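Local coordinates for protein DynF (Micromonospora chersina, PDB 6UBL) that is of unknown function but holds palmitic acid inside a beta barrel, and probably binds a hydrophobic ligand in the dynemicin biosynthesis pathway, at residues I154-D159 against L198-G203; G112-P117 against K129-A134; S44-A49 against V58-W63. All blocks are in the same frame, centred on the assembly; numbering follows the deposited sequence.

How the contacts relate
All three contacts belong to the beta barrel, and each has a face turned toward the interior that holds palmitic acid. Contact 1 lies nearest the centre of the chain. It is buried and almost wholly apolar, with no hydrogen bond, between strands that do not pair with each other. Contacts 2 and 3 are antiparallel pairs in the wall, held by backbone hydrogen bonds, and lie on opposite sides of the centre, their centres about 22 Å apart. Contact 1 bridges them: 154-159 pairs with 129-134 of contact 2, and 198-203 pairs with 44-49 of contact 3. Contact 2 turns polar side chains to the second subunit, whereas contact 3 has an exposed outer face and buries a carboxylate inside.

Contact 1: residues I154-D159 against L198-G203; sequences IILTID and LRFNMG. With PLM (palmitic acid), chain C.
Leu-156, Thr-157 and Ile-158 meet Leu-198, Phe-200 and Met-202 without any hydrogen bond between the two segments. Ile-154, at the start, does not touch 198-203 itself. Its CD1 instead meets the tail end of the palmitic acid, 3.8 Å from PLM CG. Leu-156 comes next inside and splits its two methyls. CD1 turns to the fatty acid chain. Leu-156 CD2 lies 3.8 Å from Leu-198 CD2 and also touches Phe-200 CE2, so one methyl touches both side chains. The strands run at 47° to each other, with their axes 8.7 Å apart at the closest point. Strand 170-183 pairs with both, so this contact is made across the concave inner side of a beta barrel, next to the bound lipid. Thr-157 points its side chain away, and its OG1 is hydrogen-bonded to Gln-174. The carbonyl O of Thr-157 approaches the ring of Phe-200, 3.6 Å from CZ. That ring reaches over because CG sits between the backbone N and the carbonyl carbon (chi1 68°). The same ring end packs on the lipid, with Phe-200 CZ 3.6 Å from PLM C7. The Ile-158 and Phe-200 side chains cross at about a right angle, with Ile-158 CG1 3.8 Å from Phe-200 CZ. Ile-158 CD1 extends further and rests 3.6 Å from Met-202 CG. Met-202 is bent at chi2 and chi3, which brings SD to 3.6 Å from PLM C8. Asp-159 faces outward and forms a salt bridge with Arg-177 of the second subunit.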
ATOM      1  N   ILE A 154       4.280   3.867  -0.058  1.00 21.05           N
ATOM      2  CA  ILE A 154       3.912   4.493  -1.322  1.00 21.08           C
ATOM      3  C   ILE A 154       4.247   3.514  -2.439  1.00 22.11           C
ATOM      4  O   ILE A 154       5.406   3.116  -2.598  1.00 21.99           O
ATOM      5  CB  ILE A 154       4.645   5.829  -1.509  1.00 24.76           C
ATOM      6  CG1 ILE A 154       4.282   6.802  -0.395  1.00 28.26           C
ATOM      7  CG2 ILE A 154       4.301   6.412  -2.879  1.00 24.72           C
ATOM      8  CD1 ILE A 154       5.263   7.944  -0.220  1.00 30.83           C
ATOM      9  N   ILE A 155       3.233   3.127  -3.206  1.00 21.05           N
ATOM     10  CA  ILE A 155       3.383   2.139  -4.263  1.00 21.09           C
ATOM     11  C   ILE A 155       3.677   2.890  -5.557  1.00 21.77           C
ATOM     12  O   ILE A 155       2.845   3.674  -6.038  1.00 24.22           O
ATOM     13  CB  ILE A 155       2.114   1.291  -4.401  1.00 21.14           C
ATOM     14  CG1 ILE A 155       1.797   0.548  -3.091  1.00 21.71           C
ATOM     15  CG2 ILE A 155       2.238   0.355  -5.602  1.00 24.04           C
ATOM     16  CD1 ILE A 155       2.908  -0.297  -2.509  1.00 23.77           C
ATOM     17  N   LEU A 156       4.867   2.669  -6.119  1.00 22.30           N
ATOM     18  CA  LEU A 156       5.317   3.371  -7.320  1.00 22.28           C
ATOM     19  C   LEU A 156       5.482   2.351  -8.437  1.00 22.57           C
ATOM     20  O   LEU A 156       6.106   1.306  -8.240  1.00 22.64           O
ATOM     21  CB  LEU A 156       6.658   4.059  -7.063  1.00 24.36           C
ATOM     22  CG  LEU A 156       6.543   5.079  -5.931  1.00 29.20           C
ATOM     23  CD1 LEU A 156       7.860   5.285  -5.229  1.00 41.24           C
ATOM     24  CD2 LEU A 156       6.022   6.404  -6.479  1.00 26.67           C
ATOM     25  N   THR A 157       4.920   2.645  -9.595  1.00 21.19           N
ATOM     26  CA  THR A 157       4.822   1.670 -10.666  1.00 21.68           C
ATOM     27  C   THR A 157       5.352   2.239 -11.971  1.00 22.49           C
ATOM     28  O   THR A 157       5.239   3.431 -12.247  1.00 23.41           O
ATOM     29  CB  THR A 157       3.379   1.194 -10.844  1.00 22.61           C
ATOM     30  OG1 THR A 157       2.528   2.306 -11.131  1.00 23.21           O
ATOM     31  CG2 THR A 157       2.897   0.494  -9.579  1.00 23.31           C
ATOM     32  N   ILE A 158       5.958   1.358 -12.758  1.00 22.05           N
ATOM     33  CA  ILE A 158       6.346   1.646 -14.128  1.00 23.64           C
ATOM     34  C   ILE A 158       5.838   0.488 -14.975  1.00 22.70           C
ATOM     35  O   ILE A 158       6.229  -0.666 -14.751  1.00 23.52           O
ATOM     36  CB  ILE A 158       7.867   1.799 -14.300  1.00 21.67           C
ATOM     37  CG1 ILE A 158       8.422   2.891 -13.396  1.00 22.19           C
ATOM     38  CG2 ILE A 158       8.175   2.101 -15.769  1.00 24.86           C
ATOM     39  CD1 ILE A 158       9.942   2.931 -13.375  1.00 23.43           C
ATOM     40  N   ASP A 159       5.012   0.798 -15.966  1.00 21.86           N
ATOM     41  CA  ASP A 159       4.480  -0.186 -16.894  1.00 22.18           C
ATOM     42  C   ASP A 159       5.284  -0.134 -18.185  1.00 24.27           C
ATOM     43  O   ASP A 159       6.128   0.746 -18.392  1.00 25.57           O
ATOM     44  CB  ASP A 159       2.995   0.083 -17.138  1.00 25.99           C
ATOM     45  CG  ASP A 159       2.168  -0.017 -15.849  1.00 26.04           C
ATOM     46  OD1 ASP A 159       2.368  -0.975 -15.084  1.00 27.29           O
ATOM     47  OD2 ASP A 159       1.333   0.874 -15.603  1.00 29.38           O
ATOM     48  N   LEU A 198       0.905  11.475  -7.248  1.00 24.93           N
ATOM     49  CA  LEU A 198       2.329  11.529  -7.536  1.00 24.80           C
ATOM     50  C   LEU A 198       2.533  10.901  -8.905  1.00 25.39           C
ATOM     51  O   LEU A 198       2.038   9.798  -9.161  1.00 25.85           O
ATOM     52  CB  LEU A 198       3.110  10.764  -6.465  1.00 26.28           C
ATOM     53  CG  LEU A 198       4.634  10.959  -6.505  1.00 27.62           C
ATOM     54  CD1 LEU A 198       5.258  10.754  -5.148  1.00 29.44           C
ATOM     55  CD2 LEU A 198       5.221   9.992  -7.524  1.00 29.00           C
ATOM     56  N   ARG A 199       3.258  11.602  -9.771  1.00 24.01           N
ATOM     57  CA  ARG A 199       3.693  11.074 -11.050  1.00 24.29           C
ATOM     58  C   ARG A 199       5.188  11.327 -11.137  1.00 26.49           C
ATOM     59  O   ARG A 199       5.712  12.256 -10.513  1.00 29.27           O
ATOM     60  CB  ARG A 199       2.954  11.794 -12.184  1.00 37.49           C
ATOM     61  CG  ARG A 199       1.444  11.799 -11.961  1.00 60.19           C
ATOM     62  CD  ARG A 199       0.663  12.270 -13.169  1.00 91.38           C
ATOM     63  NE  ARG A 199      -0.543  11.465 -13.355  1.00112.39           N
ATOM     64  CZ  ARG A 199      -0.633  10.446 -14.202  1.00122.48           C
ATOM     65  NH1 ARG A 199       0.410  10.106 -14.948  1.00123.97           N
ATOM     66  NH2 ARG A 199      -1.764   9.764 -14.307  1.00126.40           N
ATOM     67  N   PHE A 200       5.889  10.471 -11.877  1.00 25.98           N
ATOM     68  CA  PHE A 200       7.334  10.606 -11.965  1.00 25.31           C
ATOM     69  C   PHE A 200       7.822  10.139 -13.324  1.00 25.49           C
ATOM     70  O   PHE A 200       7.100   9.480 -14.077  1.00 26.62           O
ATOM     71  CB  PHE A 200       8.068   9.885 -10.815  1.00 25.91           C
ATOM     72  CG  PHE A 200       7.974   8.374 -10.837  1.00 23.70           C
ATOM     73  CD1 PHE A 200       8.940   7.605 -11.478  1.00 25.91           C
ATOM     74  CD2 PHE A 200       6.935   7.713 -10.186  1.00 23.01           C
ATOM     75  CE1 PHE A 200       8.860   6.221 -11.488  1.00 23.93           C
ATOM     76  CE2 PHE A 200       6.859   6.336 -10.192  1.00 22.32           C
ATOM     77  CZ  PHE A 200       7.824   5.584 -10.842  1.00 22.86           C
ATOM     78  N   ASN A 201       9.063  10.511 -13.625  1.00 25.56           N
ATOM     79  CA  ASN A 201       9.772  10.014 -14.790  1.00 25.32           C
ATOM     80  C   ASN A 201      11.150   9.572 -14.346  1.00 25.15           C
ATOM     81  O   ASN A 201      11.831  10.298 -13.615  1.00 26.54           O
ATOM     82  CB  ASN A 201       9.955  11.088 -15.868  1.00 28.43           C
ATOM     83  CG  ASN A 201       8.652  11.578 -16.422  1.00 32.06           C
ATOM     84  OD1 ASN A 201       7.974  10.873 -17.164  1.00 32.81           O
ATOM     85  ND2 ASN A 201       8.286  12.800 -16.063  1.00 36.63           N
ATOM     86  N   MET A 202      11.555   8.387 -14.776  1.00 24.84           N
ATOM     87  CA  MET A 202      12.940   7.988 -14.595  1.00 27.08           C
ATOM     88  C   MET A 202      13.809   8.738 -15.595  1.00 27.73           C
ATOM     89  O   MET A 202      13.404   8.969 -16.740  1.00 29.81           O
ATOM     90  CB  MET A 202      13.104   6.491 -14.828  1.00 27.46           C
ATOM     91  CG  MET A 202      12.298   5.604 -13.897  1.00 28.42           C
ATOM     92  SD  MET A 202      12.513   5.960 -12.142  1.00 29.23           S
ATOM     93  CE  MET A 202      14.286   5.744 -11.952  1.00 28.69           C
ATOM     94  N   GLY A 203      14.988   9.157 -15.146  1.00 28.53           N
ATOM     95  CA  GLY A 203      16.006   9.629 -16.058  1.00 29.31           C
ATOM     96  C   GLY A 203      16.932   8.498 -16.450  1.00 28.84           C
ATOM     97  O   GLY A 203      16.492   7.360 -16.642  1.00 28.70           O
TER
HETATM   98  C1  PLM C 301      15.976  -0.701 -11.734  1.00 26.72           C
HETATM   99  O1  PLM C 301      16.928  -0.007 -11.168  1.00 27.89           O
HETATM  100  O2  PLM C 301      16.167  -1.498 -12.616  1.00 28.65           O
HETATM  101  C2  PLM C 301      14.612  -0.398 -11.201  1.00 30.96           C
HETATM  102  C3  PLM C 301      14.254   1.062 -11.113  1.00 33.20           C
HETATM  103  C4  PLM C 301      12.848   1.175 -10.605  1.00 38.34           C
HETATM  104  C5  PLM C 301      12.565   2.396  -9.813  1.00 39.44           C
HETATM  105  C6  PLM C 301      11.162   2.394  -9.256  1.00 47.12           C
HETATM  106  C7  PLM C 301      10.521   3.748  -9.392  1.00 56.47           C
HETATM  107  C8  PLM C 301      11.414   4.858  -8.895  1.00 61.11           C
HETATM  108  C9  PLM C 301      11.732   4.774  -7.428  1.00 62.79           C
HETATM  109  CA  PLM C 301      10.774   5.583  -6.597  1.00 66.98           C
HETATM  110  CB  PLM C 301      11.098   7.063  -6.652  1.00 67.92           C
HETATM  111  CC  PLM C 301      10.906   7.730  -5.323  1.00 64.69           C
HETATM  112  CD  PLM C 301       9.709   8.637  -5.232  1.00 57.49           C
HETATM  113  CE  PLM C 301       9.193   8.707  -3.818  1.00 50.83           C
HETATM  114  CF  PLM C 301       8.360   9.910  -3.496  1.00 50.35           C
HETATM  115  CG  PLM C 301       7.913   9.910  -2.078  1.00 51.13           C

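Contact 2: residues G112-P117 against K129-A134; sequences GQIRTP and KACRMA
Gln-113 with Arg-132 and Arg-115 with Ala-130 are hydrogen-bonded pairs of two strands running almost exactly antiparallel, at 178°. Each pair is joined by two backbone bonds, the shortest from Ala-130 N to Arg-115 O at 2.9 Å. Between them, Ile-114 and Cys-131 form a non-hydrogen-bonded pair. Their side chains lie on the same face, with Ile-114 CG1 3.9 Å from Cys-131 SG. Met-133 shares this face. Its chain is bent at chi2 and chi3 and folds back over the neighbouring strand, placing SD 3.5 Å from Gly-112 N. The other face carries Gln-113, Arg-115 and Arg-132 beside Ala-130. Gln-113 and Arg-132 stand side by side and point the same way, touching through CG and CG at 4.1 Å. Their amide and guanidinium planes are 75° apart. Gln-113 NE2 is hydrogen-bonded to Tyr-194, and Arg-132 forms a salt bridge with Glu-152 and a hydrogen bond with the Tyr-176 carbonyl, all of the second subunit. The Arg-115 guanidinium grips its own chain, though the side chain also packs on Tyr-194 of the second subunit. NE and NH2 both grip Thr-116 O, the NE bond being 2.8 Å long, and the acceptor lies in the guanidinium plane. Pro-117 covers the end of this face, its CB 4.0 Å from Ala-130 CB. Lys-129 runs its aliphatic part alongside the backbone of Arg-115 and Thr-116. A final bend (chi4 -68°) brings NZ to water 1. Water 1 accepts from Lys-129 NZ, and from Thr-116 N at 2.8 Å. Trp-76 makes a cation-pi contact with the same lysine. The pair is an antiparallel beta hairpin with a long connecting loop. It forms part of the barrel wall, with Ile-114, Cys-131 and Met-133 against palmitic acid inside and Gln-113 and Arg-132 at the subunit interface.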
ATOM      1  N   GLY A 112      10.897  -3.789  -4.235  1.00 21.92           N
ATOM      2  CA  GLY A 112      10.041  -3.946  -5.384  1.00 21.19           C
ATOM      3  C   GLY A 112      10.491  -5.094  -6.256  1.00 23.68           C
ATOM      4  O   GLY A 112      11.348  -5.898  -5.877  1.00 20.80           O
ATOM      5  N   GLN A 113       9.881  -5.174  -7.432  1.00 21.42           N
ATOM      6  CA  GLN A 113      10.190  -6.257  -8.351  1.00 20.78           C
ATOM      7  C   GLN A 113       9.803  -5.871  -9.770  1.00 22.14           C
ATOM      8  O   GLN A 113       9.050  -4.917 -10.006  1.00 23.43           O
ATOM      9  CB  GLN A 113       9.521  -7.561  -7.935  1.00 26.24           C
ATOM     10  CG  GLN A 113       8.010  -7.499  -7.888  1.00 25.17           C
ATOM     11  CD  GLN A 113       7.432  -8.713  -7.211  1.00 27.38           C
ATOM     12  OE1 GLN A 113       6.876  -8.623  -6.116  1.00 24.82           O
ATOM     13  NE2 GLN A 113       7.580  -9.863  -7.851  1.00 26.11           N
ATOM     14  N   ILE A 114      10.352  -6.632 -10.716  1.00 22.41           N
ATOM     15  CA  ILE A 114      10.080  -6.479 -12.140  1.00 21.59           C
ATOM     16  C   ILE A 114       9.748  -7.862 -12.678  1.00 21.01           C
ATOM     17  O   ILE A 114      10.560  -8.789 -12.550  1.00 22.64           O
ATOM     18  CB  ILE A 114      11.299  -5.901 -12.880  1.00 21.81           C
ATOM     19  CG1 ILE A 114      11.748  -4.582 -12.249  1.00 23.22           C
ATOM     20  CG2 ILE A 114      10.968  -5.693 -14.352  1.00 26.19           C
ATOM     21  CD1 ILE A 114      13.030  -4.019 -12.836  1.00 28.49           C
ATOM     22  N   ARG A 115       8.553  -8.013 -13.243  1.00 20.67           N
ATOM     23  CA  ARG A 115       8.134  -9.299 -13.776  1.00 22.60           C
ATOM     24  C   ARG A 115       7.015  -9.115 -14.789  1.00 22.25           C
ATOM     25  O   ARG A 115       6.357  -8.076 -14.842  1.00 23.97           O
ATOM     26  CB  ARG A 115       7.718 -10.276 -12.668  1.00 27.99           C
ATOM     27  CG  ARG A 115       6.481  -9.876 -11.825  1.00 27.94           C
ATOM     28  CD  ARG A 115       5.796 -11.142 -11.303  1.00 29.61           C
ATOM     29  NE  ARG A 115       5.220 -11.835 -12.450  1.00 32.70           N
ATOM     30  CZ  ARG A 115       5.231 -13.150 -12.665  1.00 34.05           C
ATOM     31  NH1 ARG A 115       5.787 -13.984 -11.797  1.00 36.49           N
ATOM     32  NH2 ARG A 115       4.681 -13.633 -13.775  1.00 33.15           N
ATOM     33  N   THR A 116       6.804 -10.155 -15.586  1.00 24.79           N
ATOM     34  CA  THR A 116       5.681 -10.177 -16.523  1.00 26.21           C
ATOM     35  C   THR A 116       4.368  -9.983 -15.769  1.00 25.37           C
ATOM     36  O   THR A 116       4.120 -10.677 -14.766  1.00 26.15           O
ATOM     37  CB  THR A 116       5.666 -11.521 -17.246  1.00 30.48           C
ATOM     38  OG1 THR A 116       6.868 -11.673 -18.017  1.00 30.04           O
ATOM     39  CG2 THR A 116       4.430 -11.665 -18.127  1.00 34.60           C
ATOM     40  N   PRO A 117       3.514  -9.056 -16.197  1.00 24.04           N
ATOM     41  CA  PRO A 117       2.211  -8.891 -15.546  1.00 23.93           C
ATOM     42  C   PRO A 117       1.242 -10.006 -15.919  1.00 23.59           C
ATOM     43  O   PRO A 117       1.382 -10.676 -16.944  1.00 27.86           O
ATOM     44  CB  PRO A 117       1.728  -7.531 -16.069  1.00 26.45           C
ATOM     45  CG  PRO A 117       2.361  -7.442 -17.445  1.00 26.55           C
ATOM     46  CD  PRO A 117       3.717  -8.083 -17.288  1.00 27.20           C
ATOM     47  N   LYS A 129       7.490  -5.865 -19.307  1.00 25.58           N
ATOM     48  CA  LYS A 129       7.287  -6.247 -17.924  1.00 25.77           C
ATOM     49  C   LYS A 129       6.681  -5.104 -17.126  1.00 24.46           C
ATOM     50  O   LYS A 129       6.464  -3.993 -17.631  1.00 26.40           O
ATOM     51  CB  LYS A 129       8.597  -6.761 -17.320  1.00 27.89           C
ATOM     52  CG  LYS A 129       9.037  -8.039 -18.024  1.00 30.90           C
ATOM     53  CD  LYS A 129      10.227  -8.698 -17.353  1.00 33.65           C
ATOM     54  CE  LYS A 129      10.758  -9.884 -18.163  1.00 31.06           C
ATOM     55  NZ  LYS A 129       9.832 -11.057 -18.214  1.00 31.82           N
ATOM     56  N   ALA A 130       6.340  -5.421 -15.879  1.00 24.06           N
ATOM     57  CA  ALA A 130       5.760  -4.464 -14.954  1.00 24.63           C
ATOM     58  C   ALA A 130       6.694  -4.339 -13.766  1.00 22.11           C
ATOM     59  O   ALA A 130       7.153  -5.341 -13.216  1.00 23.53           O
ATOM     60  CB  ALA A 130       4.390  -4.939 -14.491  1.00 24.92           C
ATOM     61  N   CYS A 131       6.952  -3.106 -13.369  1.00 21.55           N
ATOM     62  CA  CYS A 131       7.857  -2.755 -12.289  1.00 22.68           C
ATOM     63  C   CYS A 131       7.070  -2.062 -11.191  1.00 22.46           C
ATOM     64  O   CYS A 131       6.233  -1.199 -11.463  1.00 22.61           O
ATOM     65  CB  CYS A 131       8.937  -1.819 -12.843  1.00 23.86           C
ATOM     66  SG  CYS A 131      10.086  -1.126 -11.657  1.00 23.73           S
ATOM     67  N   ARG A 132       7.352  -2.443  -9.950  1.00 21.48           N
ATOM     68  CA  ARG A 132       6.712  -1.851  -8.787  1.00 21.68           C
ATOM     69  C   ARG A 132       7.756  -1.675  -7.690  1.00 19.77           C
ATOM     70  O   ARG A 132       8.745  -2.418  -7.619  1.00 21.32           O
ATOM     71  CB  ARG A 132       5.538  -2.659  -8.253  1.00 21.92           C
ATOM     72  CG  ARG A 132       5.904  -4.024  -7.717  1.00 22.09           C
ATOM     73  CD  ARG A 132       4.672  -4.887  -7.494  1.00 24.46           C
ATOM     74  NE  ARG A 132       3.718  -4.360  -6.500  1.00 24.25           N
ATOM     75  CZ  ARG A 132       2.548  -3.788  -6.765  1.00 29.45           C
ATOM     76  NH1 ARG A 132       2.149  -3.580  -8.010  1.00 30.20           N
ATOM     77  NH2 ARG A 132       1.767  -3.386  -5.773  1.00 26.50           N
ATOM     78  N   MET A 133       7.527  -0.674  -6.835  1.00 21.52           N
ATOM     79  CA  MET A 133       8.390  -0.400  -5.693  1.00 22.01           C
ATOM     80  C   MET A 133       7.498   0.145  -4.584  1.00 22.94           C
ATOM     81  O   MET A 133       6.661   1.020  -4.830  1.00 24.29           O
ATOM     82  CB  MET A 133       9.461   0.633  -6.082  1.00 20.45           C
ATOM     83  CG  MET A 133      10.473   0.959  -4.993  1.00 22.96           C
ATOM     84  SD  MET A 133      11.656  -0.377  -4.682  1.00 23.73           S
ATOM     85  CE  MET A 133      12.809  -0.131  -6.048  1.00 22.89           C
ATOM     86  N   ALA A 134       7.684  -0.369  -3.372  1.00 20.77           N
ATOM     87  CA  ALA A 134       6.925   0.036  -2.193  1.00 21.23           C
ATOM     88  C   ALA A 134       7.877   0.787  -1.272  1.00 23.72           C
ATOM     89  O   ALA A 134       8.884   0.221  -0.840  1.00 22.75           O
ATOM     90  CB  ALA A 134       6.356  -1.196  -1.477  1.00 22.09           C
TER
HETATM   91  O   HOH W   1       8.856 -12.116 -15.631  1.00 30.36           O

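Contact 3: residues S44-A49 against V58-W63; sequences SIDTFA and VAFDGW
Ser-44 pairs with Phe-60 and Asp-46 with Val-58 through four backbone hydrogen bonds. The two shortest are Phe-60 N to Ser-44 O and Val-58 N to Asp-46 O, both 2.8 Å. The strands belong to one antiparallel beta hairpin, their directions 142° apart. Beyond Asp-46 the pairing goes on with residues before Val-58, such as Phe-48 with Tyr-56. Within the first strand, Ser-44 OG donates to Asp-46 OD1 at 2.8 Å. The oxygen is met on its syn side, 19° out of the carboxylate plane. Ser-44 OG sits between its backbone N and carbonyl carbon (chi1 74°). From there it meets both this oxygen and the base of the phenylalanine, 3.5 Å from Phe-60 CB. The carboxylate approaches the Phe-60 ring obliquely, the two planes 27° apart, with Asp-46 OD2 3.4 Å from Phe-60 CE1. Further out, Phe-48 leans back toward the second strand. Its ring edge meets Phe-60 CZ, with Phe-48 CZ at 4.2 Å, and also Val-58 CG2. Met-90 of strand 81-92 packs against Ser-44 and Phe-60. Ile-45 and Ala-59 occupy the outer, exposed face. A carboxylate is thus buried among apolar side chains, Phe-60 and Leu-198 among them, about 5 Å from the bound palmitic acid. The serine hydroxyl probably offsets part of the cost of placing it there, and probably limits the rotation of the carboxylate.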
ATOM      1  N   SER A  44       9.673  14.196 -10.372  1.00 26.97           N
ATOM      2  CA  SER A  44       8.301  13.861 -10.021  1.00 26.00           C
ATOM      3  C   SER A  44       7.507  15.139  -9.798  1.00 26.87           C
ATOM      4  O   SER A  44       8.059  16.236  -9.657  1.00 27.53           O
ATOM      5  CB  SER A  44       8.227  12.970  -8.767  1.00 27.69           C
ATOM      6  OG  SER A  44       8.502  13.691  -7.577  1.00 26.23           O
ATOM      7  N   ILE A  45       6.189  14.974  -9.769  1.00 25.64           N
ATOM      8  CA  ILE A  45       5.245  16.025  -9.410  1.00 26.38           C
ATOM      9  C   ILE A  45       4.342  15.423  -8.343  1.00 27.45           C
ATOM     10  O   ILE A  45       3.734  14.370  -8.568  1.00 25.31           O
ATOM     11  CB  ILE A  45       4.412  16.506 -10.610  1.00 28.47           C
ATOM     12  CG1 ILE A  45       5.321  17.156 -11.653  1.00 32.13           C
ATOM     13  CG2 ILE A  45       3.350  17.502 -10.147  1.00 29.34           C
ATOM     14  CD1 ILE A  45       4.660  17.372 -12.991  1.00 37.61           C
ATOM     15  N   ASP A  46       4.311  16.048  -7.168  1.00 26.90           N
ATOM     16  CA  ASP A  46       3.606  15.525  -6.009  1.00 28.24           C
ATOM     17  C   ASP A  46       2.567  16.544  -5.563  1.00 28.59           C
ATOM     18  O   ASP A  46       2.863  17.737  -5.479  1.00 29.41           O
ATOM     19  CB  ASP A  46       4.527  15.341  -4.802  1.00 27.27           C
ATOM     20  CG  ASP A  46       5.745  14.488  -5.081  1.00 29.15           C
ATOM     21  OD1 ASP A  46       6.072  14.211  -6.253  1.00 26.83           O
ATOM     22  OD2 ASP A  46       6.419  14.121  -4.088  1.00 29.69           O
ATOM     23  N   THR A  47       1.373  16.084  -5.215  1.00 26.04           N
ATOM     24  CA  THR A  47       0.345  16.963  -4.668  1.00 25.95           C
ATOM     25  C   THR A  47       0.044  16.606  -3.217  1.00 25.88           C
ATOM     26  O   THR A  47      -0.179  15.431  -2.890  1.00 25.63           O
ATOM     27  CB  THR A  47      -0.936  16.905  -5.502  1.00 29.33           C
ATOM     28  OG1 THR A  47      -0.648  17.361  -6.836  1.00 31.28           O
ATOM     29  CG2 THR A  47      -2.005  17.788  -4.881  1.00 34.02           C
ATOM     30  N   PHE A  48       0.019  17.625  -2.355  1.00 29.18           N
ATOM     31  CA  PHE A  48      -0.176  17.451  -0.920  1.00 29.04           C
ATOM     32  C   PHE A  48      -1.421  18.216  -0.492  1.00 28.12           C
ATOM     33  O   PHE A  48      -1.575  19.397  -0.840  1.00 30.71           O
ATOM     34  CB  PHE A  48       0.988  18.014  -0.095  1.00 27.52           C
ATOM     35  CG  PHE A  48       2.330  17.439  -0.444  1.00 28.90           C
ATOM     36  CD1 PHE A  48       2.800  16.285   0.161  1.00 28.04           C
ATOM     37  CD2 PHE A  48       3.141  18.085  -1.370  1.00 30.84           C
ATOM     38  CE1 PHE A  48       4.040  15.769  -0.160  1.00 27.24           C
ATOM     39  CE2 PHE A  48       4.375  17.572  -1.694  1.00 29.29           C
ATOM     40  CZ  PHE A  48       4.832  16.415  -1.092  1.00 27.59           C
ATOM     41  N   ALA A  49      -2.295  17.563   0.273  1.00 24.44           N
ATOM     42  CA  ALA A  49      -3.456  18.213   0.864  1.00 24.97           C
ATOM     43  C   ALA A  49      -3.220  18.394   2.360  1.00 25.36           C
ATOM     44  O   ALA A  49      -2.889  17.427   3.067  1.00 25.74           O
ATOM     45  CB  ALA A  49      -4.722  17.386   0.641  1.00 26.07           C
ATOM     46  N   VAL A  58       3.887  20.261  -6.145  1.00 28.22           N
ATOM     47  CA  VAL A  58       5.307  20.571  -6.062  1.00 28.66           C
ATOM     48  C   VAL A  58       6.073  19.663  -7.007  1.00 28.76           C
ATOM     49  O   VAL A  58       5.861  18.442  -7.017  1.00 27.23           O
ATOM     50  CB  VAL A  58       5.851  20.421  -4.632  1.00 30.34           C
ATOM     51  CG1 VAL A  58       7.320  20.825  -4.574  1.00 30.83           C
ATOM     52  CG2 VAL A  58       5.027  21.242  -3.658  1.00 31.51           C
ATOM     53  N   ALA A  59       6.984  20.259  -7.775  1.00 29.39           N
ATOM     54  CA  ALA A  59       7.853  19.516  -8.675  1.00 28.24           C
ATOM     55  C   ALA A  59       9.170  19.213  -7.974  1.00 27.48           C
ATOM     56  O   ALA A  59       9.754  20.081  -7.315  1.00 29.92           O
ATOM     57  CB  ALA A  59       8.131  20.352  -9.926  1.00 33.09           C
ATOM     58  N   PHE A  60       9.647  17.986  -8.152  1.00 26.91           N
ATOM     59  CA  PHE A  60      10.867  17.514  -7.522  1.00 27.59           C
ATOM     60  C   PHE A  60      11.839  16.980  -8.565  1.00 29.55           C
ATOM     61  O   PHE A  60      11.433  16.467  -9.610  1.00 30.53           O
ATOM     62  CB  PHE A  60      10.573  16.361  -6.557  1.00 28.92           C
ATOM     63  CG  PHE A  60       9.790  16.752  -5.346  1.00 27.47           C
ATOM     64  CD1 PHE A  60       8.420  16.928  -5.413  1.00 28.75           C
ATOM     65  CD2 PHE A  60      10.423  16.922  -4.129  1.00 27.72           C
ATOM     66  CE1 PHE A  60       7.697  17.278  -4.289  1.00 28.12           C
ATOM     67  CE2 PHE A  60       9.711  17.280  -3.005  1.00 27.50           C
ATOM     68  CZ  PHE A  60       8.344  17.455  -3.082  1.00 28.43           C
ATOM     69  N   ASP A  61      13.129  17.093  -8.258  1.00 27.05           N
ATOM     70  CA  ASP A  61      14.192  16.533  -9.076  1.00 29.40           C
ATOM     71  C   ASP A  61      15.209  15.910  -8.131  1.00 28.23           C
ATOM     72  O   ASP A  61      15.403  16.377  -7.004  1.00 29.45           O
ATOM     73  CB  ASP A  61      14.837  17.612  -9.952  1.00 34.45           C
ATOM     74  CG  ASP A  61      15.862  17.050 -10.911  1.00 46.74           C
ATOM     75  OD1 ASP A  61      15.530  16.097 -11.648  1.00 48.63           O
ATOM     76  OD2 ASP A  61      16.993  17.587 -10.967  1.00 57.40           O
ATOM     77  N   GLY A  62      15.842  14.837  -8.582  1.00 27.61           N
ATOM     78  CA  GLY A  62      16.845  14.214  -7.748  1.00 28.17           C
ATOM     79  C   GLY A  62      17.324  12.887  -8.281  1.00 25.91           C
ATOM     80  O   GLY A  62      17.461  12.713  -9.497  1.00 25.90           O
ATOM     81  N   TRP A  63      17.597  11.947  -7.381  1.00 25.68           N
ATOM     82  CA  TRP A  63      18.192  10.687  -7.787  1.00 24.50           C
ATOM     83  C   TRP A  63      17.756   9.576  -6.847  1.00 26.61           C
ATOM     84  O   TRP A  63      17.296   9.816  -5.724  1.00 24.95           O
ATOM     85  CB  TRP A  63      19.717  10.791  -7.840  1.00 26.91           C
ATOM     86  CG  TRP A  63      20.346  11.382  -6.613  1.00 26.84           C
ATOM     87  CD1 TRP A  63      20.732  12.680  -6.436  1.00 28.94           C
ATOM     88  CD2 TRP A  63      20.680  10.697  -5.396  1.00 28.03           C
ATOM     89  NE1 TRP A  63      21.284  12.845  -5.191  1.00 29.60           N
ATOM     90  CE2 TRP A  63      21.261  11.649  -4.528  1.00 29.22           C
ATOM     91  CE3 TRP A  63      20.540   9.380  -4.956  1.00 29.70           C
ATOM     92  CZ2 TRP A  63      21.705  11.322  -3.249  1.00 30.71           C
ATOM     93  CZ3 TRP A  63      20.980   9.056  -3.683  1.00 29.77           C
ATOM     94  CH2 TRP A  63      21.553  10.016  -2.844  1.00 28.26           C
TER